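Local coordinates for protein prephenate dehydrogenase (Aquifex aeolicus, PDB 2G5C) that probably catalyses the NAD(+)-dependent oxidative decarboxylation of prephenate to 3-(4-hydroxyphenyl)pyruvate on the route to tyrosine, at residues E50-I55 and E59-D64; G14-S19 and R159-V164. All blocks are in the same frame, centred on the assembly; numbering follows the deposited sequence.

Contact 1: residues E50-I55 and E59-D64; sequences EGTTSI and EDFSPD
Phe61 pushes the far end of its ring against three consecutive residues; Glu50 and Gly51 meet it at the edge, Thr52 obliquely. The carboxylate of Glu50 comes in close to the ring plane, with OE1 3.8 Å from CE2 of Phe61; the two flat groups are turned 65° against each other. Glu50 reaches that far because its chain is stretched out, with CG opposite the backbone N (chi1 174°). An oxygen in this position faces ring hydrogens and not the pi cloud, which is probably mildly favourable for a negative group. The tip of the same ring meets the backbone, Phe61 CZ lying 4.1 Å from Gly51 C. From Thr52 it is the methyl, CG2, that touches, 3.8 Å from CE1 of Phe61. Residues 50-52 form the third strand of the Rossmann fold, at an outer end of the sheet, and 59-64 belong to the connection that leads from it to strand 65-68. Glu50 and Thr52 make backbone hydrogen bonds to Gly31, and Thr52 also to Asp33, at the end of the neighbouring strand 28-32, whose Tyr30 stacks on the ring of Phe61. The two branches of Thr52 have separate jobs. While the methyl packs on the ring, OG1 accepts the backbone N-H of Ser54 at 3.1 Å in a nearly straight bond (165°), an ST turn that bends the chain as it leaves the strand. With alanine in place of Thr52, both branches go, which would probably open a gap beside CE1 of Phe61 and leave the Ser54 N-H without its acceptor. Further on, the side chain of Ile55 rests on helix 72-85, and Pro63 packs against Leu5 of strand 3-7.

Contact 2: residues G14-S19 and R159-V164; sequences GSFAKS and RVWEDV
Phe16 sets the edge of its ring against the face of Trp161, a T-shaped pair in which the centroids of the Phe16 ring and of the six-membered ring of Trp161 are 5.3 Å apart and the planes stand at 62°. Starting from CB, the ring is carried out on the far side from the backbone N (chi1 178°), which swings it across to helix 151-163. CD1 is the first ring atom to touch, 3.9 Å from CZ3 of Trp161. Next along the rim, CE1 stands over the indole, 4.2 Å above its plane and offset toward the border of the ring. At the tip, CZ meets the CG1 methyl of Val160 at 4.0 Å, and that methyl lies near the plane of the phenyl ring. Phe65 and Met67 of strand 65-68 also pack on Phe16; Val160 touches Phe65 and Trp161 touches Met67, so both helices rest against the same strand of the Rossmann sheet. One turn on, Ser19 lies against Val164, CB to CG1 3.9 Å. Its OG is turned back to its own helix and donates to Ser15 O at 2.7 Å, from the opposite face of the carbonyl plane to the Ser19 N-H. With that hydroxyl satisfied within its helix, Ser19 can offer a small carbon surface to the valine, and the two helices are joined here by dispersion and aromatic packing, with no direct hydrogen bond between these segments.

In the fold
Both contacts belong to the NAD-binding domain, at different depths: their centres are 19 Å apart and their nearest atoms about 9 Å, without touching. Contact 1 lies toward the rim, its centre about 24 Å from the centre of the chain, and contact 2 is buried, about 15 Å from it. Strand 65-68 connects them, since the 59-64 segment leads into it and Phe16 packs on it. The side chain of Thr52 is about 9 Å from the bound NAD, as is that of Trp161, which comes within about 6 Å of the side chain of the NAD-binding Met12. Helix 11-22, which carries residues 14-19, starts within the probable GxGxxG motif (Gly8, Gly10, Gly13).

Contact 1: residues E50-I55 and E59-D64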
loop_
_atom_site.group_PDB
_atom_site.type_symbol
_atom_site.label_atom_id
_atom_site.label_comp_id
_atom_site.label_asym_id
_atom_site.label_seq_id
_atom_site.Cartn_x
_atom_site.Cartn_y
_atom_site.Cartn_z
ATOM N N GLU A 50 10.809 -37.031 -9.750
ATOM C CA GLU A 50 11.959 -36.959 -10.639
ATOM C C GLU A 50 11.758 -35.790 -11.587
ATOM O O GLU A 50 10.631 -35.352 -11.816
ATOM C CB GLU A 50 12.098 -38.254 -11.451
ATOM C CG GLU A 50 13.193 -38.194 -12.518
ATOM C CD GLU A 50 13.215 -39.408 -13.434
ATOM O OE1 GLU A 50 14.049 -39.425 -14.366
ATOM O OE2 GLU A 50 12.406 -40.342 -13.230
ATOM N N GLY A 51 12.851 -35.285 -12.140
ATOM C CA GLY A 51 12.746 -34.170 -13.058
ATOM C C GLY A 51 13.840 -34.198 -14.098
ATOM O O GLY A 51 14.756 -35.016 -14.027
ATOM N N THR A 52 13.741 -33.309 -15.077
ATOM C CA THR A 52 14.742 -33.230 -16.129
ATOM C C THR A 52 14.916 -31.784 -16.571
ATOM O O THR A 52 14.026 -30.951 -16.381
ATOM C CB THR A 52 14.350 -34.094 -17.355
ATOM O OG1 THR A 52 15.374 -34.003 -18.355
ATOM C CG2 THR A 52 13.022 -33.620 -17.946
ATOM N N THR A 53 16.072 -31.491 -17.151
ATOM C CA THR A 53 16.370 -30.152 -17.625
ATOM C C THR A 53 16.249 -30.151 -19.143
ATOM O O THR A 53 16.455 -29.130 -19.794
ATOM C CB THR A 53 17.799 -29.733 -17.223
ATOM O OG1 THR A 53 17.968 -28.326 -17.439
ATOM C CG2 THR A 53 18.828 -30.495 -18.044
ATOM N N SER A 54 15.911 -31.311 -19.695
ATOM C CA SER A 54 15.759 -31.465 -21.138
ATOM C C SER A 54 14.297 -31.696 -21.512
ATOM O O SER A 54 13.724 -32.742 -21.202
ATOM C CB SER A 54 16.606 -32.640 -21.630
ATOM O OG SER A 54 16.359 -32.893 -23.000
ATOM N N ILE A 55 13.706 -30.717 -22.191
ATOM C CA ILE A 55 12.308 -30.784 -22.599
ATOM C C ILE A 55 11.975 -32.074 -23.350
ATOM O O ILE A 55 10.881 -32.615 -23.208
ATOM C CB ILE A 55 11.933 -29.554 -23.475
ATOM C CG1 ILE A 55 10.450 -29.594 -23.847
ATOM C CG2 ILE A 55 12.786 -29.527 -24.731
ATOM C CD1 ILE A 55 9.508 -29.470 -22.677
ATOM N N GLU A 59 9.006 -36.919 -22.523
ATOM C CA GLU A 59 8.255 -38.046 -23.077
ATOM C C GLU A 59 8.431 -39.316 -22.247
ATOM O O GLU A 59 7.566 -40.188 -22.259
ATOM C CB GLU A 59 8.657 -38.322 -24.531
ATOM C CG GLU A 59 9.925 -39.141 -24.707
ATOM C CD GLU A 59 10.131 -39.573 -26.150
ATOM O OE1 GLU A 59 9.144 -40.010 -26.789
ATOM O OE2 GLU A 59 11.272 -39.489 -26.646
ATOM N N ASP A 60 9.543 -39.419 -21.520
ATOM C CA ASP A 60 9.782 -40.595 -20.687
ATOM C C ASP A 60 8.817 -40.604 -19.511
ATOM O O ASP A 60 8.533 -41.652 -18.935
ATOM C CB ASP A 60 11.224 -40.607 -20.173
ATOM C CG ASP A 60 12.232 -40.922 -21.263
ATOM O OD1 ASP A 60 13.437 -40.685 -21.045
ATOM O OD2 ASP A 60 11.822 -41.412 -22.336
ATOM N N PHE A 61 8.310 -39.423 -19.168
ATOM C CA PHE A 61 7.369 -39.267 -18.064
ATOM C C PHE A 61 5.939 -39.449 -18.557
ATOM O O PHE A 61 5.022 -39.642 -17.756
ATOM C CB PHE A 61 7.485 -37.865 -17.450
ATOM C CG PHE A 61 8.869 -37.500 -16.982
ATOM C CD1 PHE A 61 9.186 -36.170 -16.711
ATOM C CD2 PHE A 61 9.844 -38.472 -16.787
ATOM C CE1 PHE A 61 10.450 -35.808 -16.252
ATOM C CE2 PHE A 61 11.116 -38.121 -16.327
ATOM C CZ PHE A 61 11.416 -36.784 -16.059
ATOM N N SER A 62 5.756 -39.375 -19.875
ATOM C CA SER A 62 4.437 -39.503 -20.496
ATOM C C SER A 62 3.373 -38.845 -19.621
ATOM O O SER A 62 2.441 -39.494 -19.156
ATOM C CB SER A 62 4.090 -40.976 -20.721
ATOM O OG SER A 62 3.997 -41.670 -19.492
ATOM N N PRO A 63 3.502 -37.532 -19.386
ATOM C CA PRO A 63 2.536 -36.808 -18.553
ATOM C C PRO A 63 1.173 -36.627 -19.203
ATOM O O PRO A 63 1.075 -36.388 -20.407
ATOM C CB PRO A 63 3.239 -35.480 -18.300
ATOM C CG PRO A 63 3.996 -35.265 -19.574
ATOM C CD PRO A 63 4.568 -36.633 -19.868
ATOM N N ASP A 64 0.119 -36.758 -18.402
ATOM C CA ASP A 64 -1.236 -36.580 -18.909
ATOM C C ASP A 64 -1.891 -35.347 -18.286
ATOM O O ASP A 64 -3.013 -34.977 -18.635
ATOM C CB ASP A 64 -2.075 -37.833 -18.650
ATOM C CG ASP A 64 -1.944 -38.352 -17.235
ATOM O OD1 ASP A 64 -2.473 -39.452 -16.967
ATOM O OD2 ASP A 64 -1.319 -37.672 -16.395
#

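Contact 2: residues G14-S19 and R159-V164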
loop_
_atom_site.group_PDB
_atom_site.type_symbol
_atom_site.label_atom_id
_atom_site.label_comp_id
_atom_site.label_asym_id
_atom_site.label_seq_id
_atom_site.Cartn_x
_atom_site.Cartn_y
_atom_site.Cartn_z
ATOM N N GLY A 14 6.291 -25.514 -7.336
ATOM C CA GLY A 14 6.530 -26.307 -6.144
ATOM C C GLY A 14 5.352 -26.325 -5.188
ATOM O O GLY A 14 5.086 -27.344 -4.555
ATOM N N SER A 15 4.637 -25.207 -5.078
ATOM C CA SER A 15 3.489 -25.136 -4.174
ATOM C C SER A 15 2.344 -26.019 -4.652
ATOM O O SER A 15 1.684 -26.681 -3.848
ATOM C CB SER A 15 2.996 -23.690 -4.029
ATOM O OG SER A 15 3.962 -22.878 -3.378
ATOM N N PHE A 16 2.098 -26.021 -5.959
ATOM C CA PHE A 16 1.032 -26.846 -6.516
ATOM C C PHE A 16 1.354 -28.311 -6.258
ATOM O O PHE A 16 0.484 -29.089 -5.872
ATOM C CB PHE A 16 0.903 -26.625 -8.022
ATOM C CG PHE A 16 -0.152 -27.483 -8.668
ATOM C CD1 PHE A 16 -1.505 -27.234 -8.445
ATOM C CD2 PHE A 16 0.206 -28.548 -9.486
ATOM C CE1 PHE A 16 -2.488 -28.033 -9.029
ATOM C CE2 PHE A 16 -0.766 -29.355 -10.077
ATOM C CZ PHE A 16 -2.116 -29.096 -9.848
ATOM N N ALA A 17 2.613 -28.674 -6.472
ATOM C CA ALA A 17 3.074 -30.044 -6.271
ATOM C C ALA A 17 2.852 -30.505 -4.832
ATOM O O ALA A 17 2.328 -31.592 -4.588
ATOM C CB ALA A 17 4.555 -30.152 -6.632
ATOM N N LYS A 18 3.255 -29.672 -3.880
ATOM C CA LYS A 18 3.099 -30.008 -2.474
ATOM C C LYS A 18 1.627 -30.022 -2.099
ATOM O O LYS A 18 1.179 -30.878 -1.338
ATOM C CB LYS A 18 3.858 -29.002 -1.610
ATOM C CG LYS A 18 5.344 -28.919 -1.937
ATOM C CD LYS A 18 6.073 -27.938 -1.036
ATOM C CE LYS A 18 6.092 -28.413 0.408
ATOM N NZ LYS A 18 6.843 -27.474 1.286
ATOM N N SER A 19 0.872 -29.072 -2.636
ATOM C CA SER A 19 -0.550 -29.002 -2.343
ATOM C C SER A 19 -1.220 -30.254 -2.881
ATOM O O SER A 19 -2.222 -30.718 -2.337
ATOM C CB SER A 19 -1.172 -27.761 -2.987
ATOM O OG SER A 19 -0.645 -26.571 -2.426
ATOM N N ARG A 159 -12.010 -29.271 -10.587
ATOM C CA ARG A 159 -12.031 -30.155 -9.427
ATOM C C ARG A 159 -10.672 -30.248 -8.742
ATOM O O ARG A 159 -10.596 -30.313 -7.517
ATOM C CB ARG A 159 -12.491 -31.560 -9.828
ATOM C CG ARG A 159 -13.941 -31.644 -10.279
ATOM C CD ARG A 159 -14.394 -33.102 -10.378
ATOM N NE ARG A 159 -15.767 -33.237 -10.859
ATOM C CZ ARG A 159 -16.166 -32.916 -12.087
ATOM N NH1 ARG A 159 -15.294 -32.438 -12.964
ATOM N NH2 ARG A 159 -17.437 -33.075 -12.440
ATOM N N VAL A 160 -9.603 -30.263 -9.537
ATOM C CA VAL A 160 -8.251 -30.357 -8.996
ATOM C C VAL A 160 -7.939 -29.157 -8.107
ATOM O O VAL A 160 -7.474 -29.312 -6.977
ATOM C CB VAL A 160 -7.199 -30.421 -10.123
ATOM C CG1 VAL A 160 -5.803 -30.534 -9.526
ATOM C CG2 VAL A 160 -7.487 -31.603 -11.033
ATOM N N TRP A 161 -8.189 -27.960 -8.624
ATOM C CA TRP A 161 -7.942 -26.744 -7.858
ATOM C C TRP A 161 -8.737 -26.763 -6.558
ATOM O O TRP A 161 -8.228 -26.392 -5.502
ATOM C CB TRP A 161 -8.322 -25.521 -8.686
ATOM C CG TRP A 161 -7.261 -25.104 -9.657
ATOM C CD1 TRP A 161 -7.394 -24.970 -11.007
ATOM C CD2 TRP A 161 -5.925 -24.691 -9.342
ATOM N NE1 TRP A 161 -6.227 -24.492 -11.553
ATOM C CE2 TRP A 161 -5.310 -24.311 -10.553
ATOM C CE3 TRP A 161 -5.188 -24.603 -8.152
ATOM C CZ2 TRP A 161 -3.987 -23.846 -10.611
ATOM C CZ3 TRP A 161 -3.876 -24.143 -8.209
ATOM C CH2 TRP A 161 -3.292 -23.770 -9.431
ATOM N N GLU A 162 -9.988 -27.200 -6.639
ATOM C CA GLU A 162 -10.841 -27.275 -5.460
ATOM C C GLU A 162 -10.270 -28.285 -4.469
ATOM O O GLU A 162 -10.414 -28.124 -3.258
ATOM C CB GLU A 162 -12.264 -27.684 -5.857
ATOM C CG GLU A 162 -12.903 -26.764 -6.885
ATOM C CD GLU A 162 -14.343 -27.126 -7.192
ATOM O OE1 GLU A 162 -14.597 -28.247 -7.681
ATOM O OE2 GLU A 162 -15.226 -26.281 -6.946
ATOM N N ASP A 163 -9.619 -29.323 -4.987
ATOM C CA ASP A 163 -9.028 -30.351 -4.138
ATOM C C ASP A 163 -7.850 -29.812 -3.344
ATOM O O ASP A 163 -7.446 -30.397 -2.341
ATOM C CB ASP A 163 -8.586 -31.551 -4.978
ATOM C CG ASP A 163 -9.753 -32.439 -5.383
ATOM O OD1 ASP A 163 -10.452 -32.945 -4.479
ATOM O OD2 ASP A 163 -9.972 -32.632 -6.600
ATOM N N VAL A 164 -7.290 -28.698 -3.800
ATOM C CA VAL A 164 -6.176 -28.084 -3.097
ATOM C C VAL A 164 -6.667 -26.819 -2.396
ATOM O O VAL A 164 -5.908 -25.879 -2.175
ATOM C CB VAL A 164 -5.014 -27.745 -4.058
ATOM C CG1 VAL A 164 -4.494 -29.021 -4.708
ATOM C CG2 VAL A 164 -5.471 -26.753 -5.113
#